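Local coordinates for protein carboxylic ester hydrolase (Aspergillus niger, PDB 7K4O) that hydrolyses ester bonds of tannins as a serine esterase of the tannase family, probably releasing gallic acid, at residues N474-Q479 with Q510-C515. Sequence-based numbering, arbitrary orientation.
Sequences NGPFPQ and QNQQLC. With NAG (2-acetamido-2-deoxy-beta-D-glucopyranose), chain B; MAN (alpha-D-mannopyranose), chain C.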
ATOM      1  N   ASN A 474     -18.831  -8.720   5.710  1.00 32.39           N
ATOM      2  CA  ASN A 474     -19.091  -9.806   4.731  1.00 36.11           C
ATOM      3  C   ASN A 474     -18.143  -9.684   3.527  1.00 34.70           C
ATOM      4  O   ASN A 474     -18.226 -10.522   2.605  1.00 32.87           O
ATOM      5  CB  ASN A 474     -20.542  -9.792   4.269  1.00 37.65           C
ATOM      6  CG  ASN A 474     -21.488 -10.197   5.390  1.00 40.14           C
ATOM      7  OD1 ASN A 474     -21.117 -10.902   6.323  1.00 38.68           O
ATOM      8  ND2 ASN A 474     -22.720  -9.745   5.293  1.00 41.05           N
ATOM      9  N   GLY A 475     -17.343  -8.617   3.477  1.00 33.92           N
ATOM     10  CA  GLY A 475     -16.484  -8.381   2.302  1.00 34.66           C
ATOM     11  C   GLY A 475     -15.328  -9.379   2.323  1.00 27.67           C
ATOM     12  O   GLY A 475     -14.912  -9.829   3.385  1.00 30.85           O
ATOM     13  N   PRO A 476     -14.789  -9.691   1.145  1.00 26.33           N
ATOM     14  CA  PRO A 476     -13.691 -10.641   1.016  1.00 28.54           C
ATOM     15  C   PRO A 476     -12.342  -9.938   1.167  1.00 31.22           C
ATOM     16  O   PRO A 476     -12.282  -8.717   1.243  1.00 30.17           O
ATOM     17  CB  PRO A 476     -13.853 -11.118  -0.422  1.00 28.90           C
ATOM     18  CG  PRO A 476     -14.297  -9.875  -1.142  1.00 29.18           C
ATOM     19  CD  PRO A 476     -15.201  -9.167  -0.155  1.00 28.93           C
ATOM     20  N   PHE A 477     -11.266 -10.719   1.227  1.00 27.04           N
ATOM     21  CA  PHE A 477      -9.912 -10.136   1.316  1.00 27.14           C
ATOM     22  C   PHE A 477      -8.961 -11.129   0.689  1.00 27.77           C
ATOM     23  O   PHE A 477      -9.114 -12.327   0.922  1.00 27.74           O
ATOM     24  CB  PHE A 477      -9.532  -9.841   2.758  1.00 27.52           C
ATOM     25  CG  PHE A 477      -8.389  -8.869   2.865  1.00 27.65           C
ATOM     26  CD1 PHE A 477      -8.595  -7.502   2.721  1.00 28.70           C
ATOM     27  CD2 PHE A 477      -7.109  -9.343   3.065  1.00 27.62           C
ATOM     28  CE1 PHE A 477      -7.508  -6.632   2.748  1.00 28.53           C
ATOM     29  CE2 PHE A 477      -6.033  -8.472   3.109  1.00 29.47           C
ATOM     30  CZ  PHE A 477      -6.238  -7.121   2.942  1.00 29.76           C
ATOM     31  N   PRO A 478      -7.967 -10.672  -0.110  1.00 25.81           N
ATOM     32  CA  PRO A 478      -7.044 -11.615  -0.763  1.00 24.77           C
ATOM     33  C   PRO A 478      -5.976 -12.060   0.226  1.00 26.42           C
ATOM     34  O   PRO A 478      -4.972 -11.402   0.433  1.00 27.50           O
ATOM     35  CB  PRO A 478      -6.531 -10.817  -1.958  1.00 25.22           C
ATOM     36  CG  PRO A 478      -6.515  -9.369  -1.430  1.00 26.30           C
ATOM     37  CD  PRO A 478      -7.741  -9.271  -0.518  1.00 25.77           C
ATOM     38  N   GLN A 479      -6.201 -13.203   0.865  1.00 25.61           N
ATOM     39  CA  GLN A 479      -5.330 -13.740   1.918  1.00 24.11           C
ATOM     40  C   GLN A 479      -4.305 -14.721   1.339  1.00 23.69           C
ATOM     41  O   GLN A 479      -3.416 -15.148   2.061  1.00 24.00           O
ATOM     42  CB  GLN A 479      -6.196 -14.414   2.986  1.00 26.23           C
ATOM     43  CG  GLN A 479      -5.415 -14.892   4.210  1.00 26.86           C
ATOM     44  CD  GLN A 479      -6.349 -15.496   5.269  1.00 28.38           C
ATOM     45  OE1 GLN A 479      -7.198 -16.334   4.927  1.00 27.57           O
ATOM     46  NE2 GLN A 479      -6.131 -15.154   6.532  1.00 26.69           N
ATOM     47  N   GLN A 510     -15.476 -18.387   3.904  1.00 34.31           N
ATOM     48  CA  GLN A 510     -16.033 -18.560   2.549  1.00 38.04           C
ATOM     49  C   GLN A 510     -15.098 -17.970   1.486  1.00 36.54           C
ATOM     50  O   GLN A 510     -14.418 -16.950   1.745  1.00 33.98           O
ATOM     51  CB  GLN A 510     -17.407 -17.923   2.446  1.00 42.84           C
ATOM     52  CG  GLN A 510     -18.414 -18.673   3.311  1.00 57.31           C
ATOM     53  CD  GLN A 510     -19.873 -18.395   3.031  1.00 62.23           C
ATOM     54  OE1 GLN A 510     -20.252 -17.553   2.197  1.00 61.85           O
ATOM     55  NE2 GLN A 510     -20.697 -19.116   3.776  1.00 63.53           N
ATOM     56  N   ASN A 511     -15.103 -18.611   0.335  1.00 35.07           N
ATOM     57  CA  ASN A 511     -14.319 -18.198  -0.840  1.00 33.58           C
ATOM     58  C   ASN A 511     -15.074 -17.163  -1.652  1.00 38.60           C
ATOM     59  O   ASN A 511     -16.296 -17.237  -1.752  1.00 38.02           O
ATOM     60  CB  ASN A 511     -13.968 -19.397  -1.700  1.00 32.86           C
ATOM     61  CG  ASN A 511     -13.017 -19.014  -2.818  1.00 32.37           C
ATOM     62  OD1 ASN A 511     -13.445 -18.880  -3.967  1.00 32.10           O
ATOM     63  ND2 ASN A 511     -11.747 -18.777  -2.474  1.00 29.53           N
ATOM     64  N   GLN A 512     -14.336 -16.221  -2.235  1.00 30.03           N
ATOM     65  CA  GLN A 512     -14.820 -15.306  -3.291  1.00 30.76           C
ATOM     66  C   GLN A 512     -13.694 -15.037  -4.284  1.00 30.43           C
ATOM     67  O   GLN A 512     -12.524 -15.330  -3.980  1.00 33.85           O
ATOM     68  CB  GLN A 512     -15.290 -13.977  -2.702  1.00 36.12           C
ATOM     69  CG  GLN A 512     -16.711 -14.060  -2.155  1.00 45.98           C
ATOM     70  CD  GLN A 512     -17.289 -12.706  -1.796  1.00 43.53           C
ATOM     71  OE1 GLN A 512     -17.040 -11.692  -2.443  1.00 40.49           O
ATOM     72  NE2 GLN A 512     -18.058 -12.702  -0.722  1.00 50.21           N
ATOM     73  N   GLN A 513     -14.083 -14.608  -5.457  1.00 27.50           N
ATOM     74  CA  GLN A 513     -13.157 -14.245  -6.526  1.00 30.41           C
ATOM     75  C   GLN A 513     -13.229 -12.731  -6.749  1.00 29.97           C
ATOM     76  O   GLN A 513     -14.330 -12.166  -6.704  1.00 31.68           O
ATOM     77  CB  GLN A 513     -13.469 -15.047  -7.765  1.00 28.28           C
ATOM     78  CG  GLN A 513     -13.265 -16.569  -7.578  1.00 28.94           C
ATOM     79  CD  GLN A 513     -11.844 -16.894  -7.165  1.00 27.72           C
ATOM     80  OE1 GLN A 513     -10.911 -16.421  -7.795  1.00 28.60           O
ATOM     81  NE2 GLN A 513     -11.682 -17.728  -6.144  1.00 26.80           N
ATOM     82  N   LEU A 514     -12.095 -12.128  -7.120  1.00 27.75           N
ATOM     83  CA  LEU A 514     -12.041 -10.670  -7.471  1.00 25.23           C
ATOM     84  C   LEU A 514     -11.772 -10.490  -8.945  1.00 25.21           C
ATOM     85  O   LEU A 514     -10.848 -11.111  -9.517  1.00 27.02           O
ATOM     86  CB  LEU A 514     -10.977  -9.990  -6.611  1.00 25.44           C
ATOM     87  CG  LEU A 514     -10.986 -10.212  -5.118  1.00 28.41           C
ATOM     88  CD1 LEU A 514      -9.786  -9.513  -4.469  1.00 30.59           C
ATOM     89  CD2 LEU A 514     -12.268  -9.703  -4.482  1.00 30.15           C
ATOM     90  N   CYS A 515     -12.609  -9.685  -9.613  1.00 24.15           N
ATOM     91  CA  CYS A 515     -12.481  -9.327 -11.040  1.00 26.36           C
ATOM     92  C   CYS A 515     -11.204  -8.504 -11.274  1.00 25.25           C
ATOM     93  O   CYS A 515     -10.852  -7.671 -10.405  1.00 27.20           O
ATOM     94  CB  CYS A 515     -13.685  -8.508 -11.518  1.00 32.00           C
ATOM     95  SG  CYS A 515     -15.229  -9.462 -11.413  0.91 34.51           S
TER
HETATM   96  C1  NAG B   1      -8.206 -19.687  -2.306  0.85 28.68           C
HETATM   97  C2  NAG B   1      -7.126 -20.695  -2.046  0.91 27.72           C
HETATM   98  C3  NAG B   1      -7.745 -21.930  -1.375  0.79 30.22           C
HETATM   99  C4  NAG B   1      -8.501 -21.510  -0.116  1.00 31.14           C
HETATM  100  C5  NAG B   1      -9.523 -20.452  -0.512  0.94 29.63           C
HETATM  101  C6  NAG B   1     -10.314 -19.899   0.675  1.00 30.00           C
HETATM  102  C7  NAG B   1      -5.225 -20.751  -3.497  0.84 33.12           C
HETATM  103  C8  NAG B   1      -4.515 -21.058  -4.733  0.86 36.82           C
HETATM  104  N2  NAG B   1      -6.511 -21.048  -3.279  0.86 29.91           N
HETATM  105  O3  NAG B   1      -6.687 -22.826  -1.000  0.85 28.34           O
HETATM  106  O4  NAG B   1      -9.183 -22.704   0.359  1.00 35.62           O
HETATM  107  O5  NAG B   1      -8.825 -19.351  -1.102  0.85 27.27           O
HETATM  108  O6  NAG B   1     -11.187 -18.893   0.256  0.84 26.03           O
HETATM  109  O7  NAG B   1      -4.539 -20.238  -2.669  1.00 38.84           O
HETATM  110  C1  MAN C   6      -8.262 -22.102   6.994  1.00 45.91           C
HETATM  111  C2  MAN C   6      -6.968 -21.237   7.048  0.89 42.74           C
HETATM  112  C3  MAN C   6      -7.411 -19.786   7.210  0.57 39.21           C
HETATM  113  C4  MAN C   6      -8.257 -19.305   6.033  0.85 37.91           C
HETATM  114  C5  MAN C   6      -9.422 -20.291   5.823  1.00 40.84           C
HETATM  115  C6  MAN C   6     -10.133 -20.156   4.513  1.00 37.79           C
HETATM  116  O2  MAN C   6      -6.226 -21.367   5.828  0.92 36.25           O
HETATM  117  O3  MAN C   6      -6.188 -19.085   7.407  0.91 35.57           O
HETATM  118  O4  MAN C   6      -8.781 -18.007   6.327  0.85 31.84           O
HETATM  119  O5  MAN C   6      -8.999 -21.673   5.845  0.96 44.15           O
HETATM  120  O6  MAN C   6     -11.361 -21.054   4.463  0.91 36.98           O
HETATM  121  O   HOH W   1     -19.306 -10.337   0.038  1.00 57.63           O
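The side-chain amide of Gln-512 turns a face to the ring of Pro-476, whose CB and CG lie above the amide plane, with CG 3.5 Å from Gln-512 OE1. At the nitrogen end of this amide, a water accepts from Gln-512 NE2 (2.8 Å) and donates to Asn-474 O, bridging two groups that stand too far apart to bond directly. The Phe-477 ring, turned away from 510-515, carries Pro-478 CD on one face, offset toward the rim.

CG of Gln-512 is anti to the carbonyl carbon (chi1 -82°) and the chain beyond is extended, crossing the proline ring at about a right angle; CB packs on Pro-476 CB, while the amide lies over the ring and its NE2 reaches the water. Next along the strand, Leu-514 brings CD2 to 3.9 Å from Pro-476 CG and CD1 to 4.3 Å from Pro-478 CB, and its side chain also touches Val-460 of strand 455-460. Asn-511 and Gln-513 set out away from 474-479: Gln-513 NE2 donates to a lone pair of Asn-511 OD1 (3.0 Å), lying in the plane of that carbonyl, and Asn-511 ND2 reaches NAG O6 of a protein-linked glycan almost straight (169°). Asn-499 OD1 accepts from both Asn-511 ND2 and Gln-513 NE2.

Ala-500, small enough to sit between its neighbours' side chains, touches both Pro-476 and Leu-514. This is the arrangement of a three-stranded antiparallel sheet: strands 476-477 and 511-514 flank 498-502, and their side chains meet across the middle strand on one sheet face.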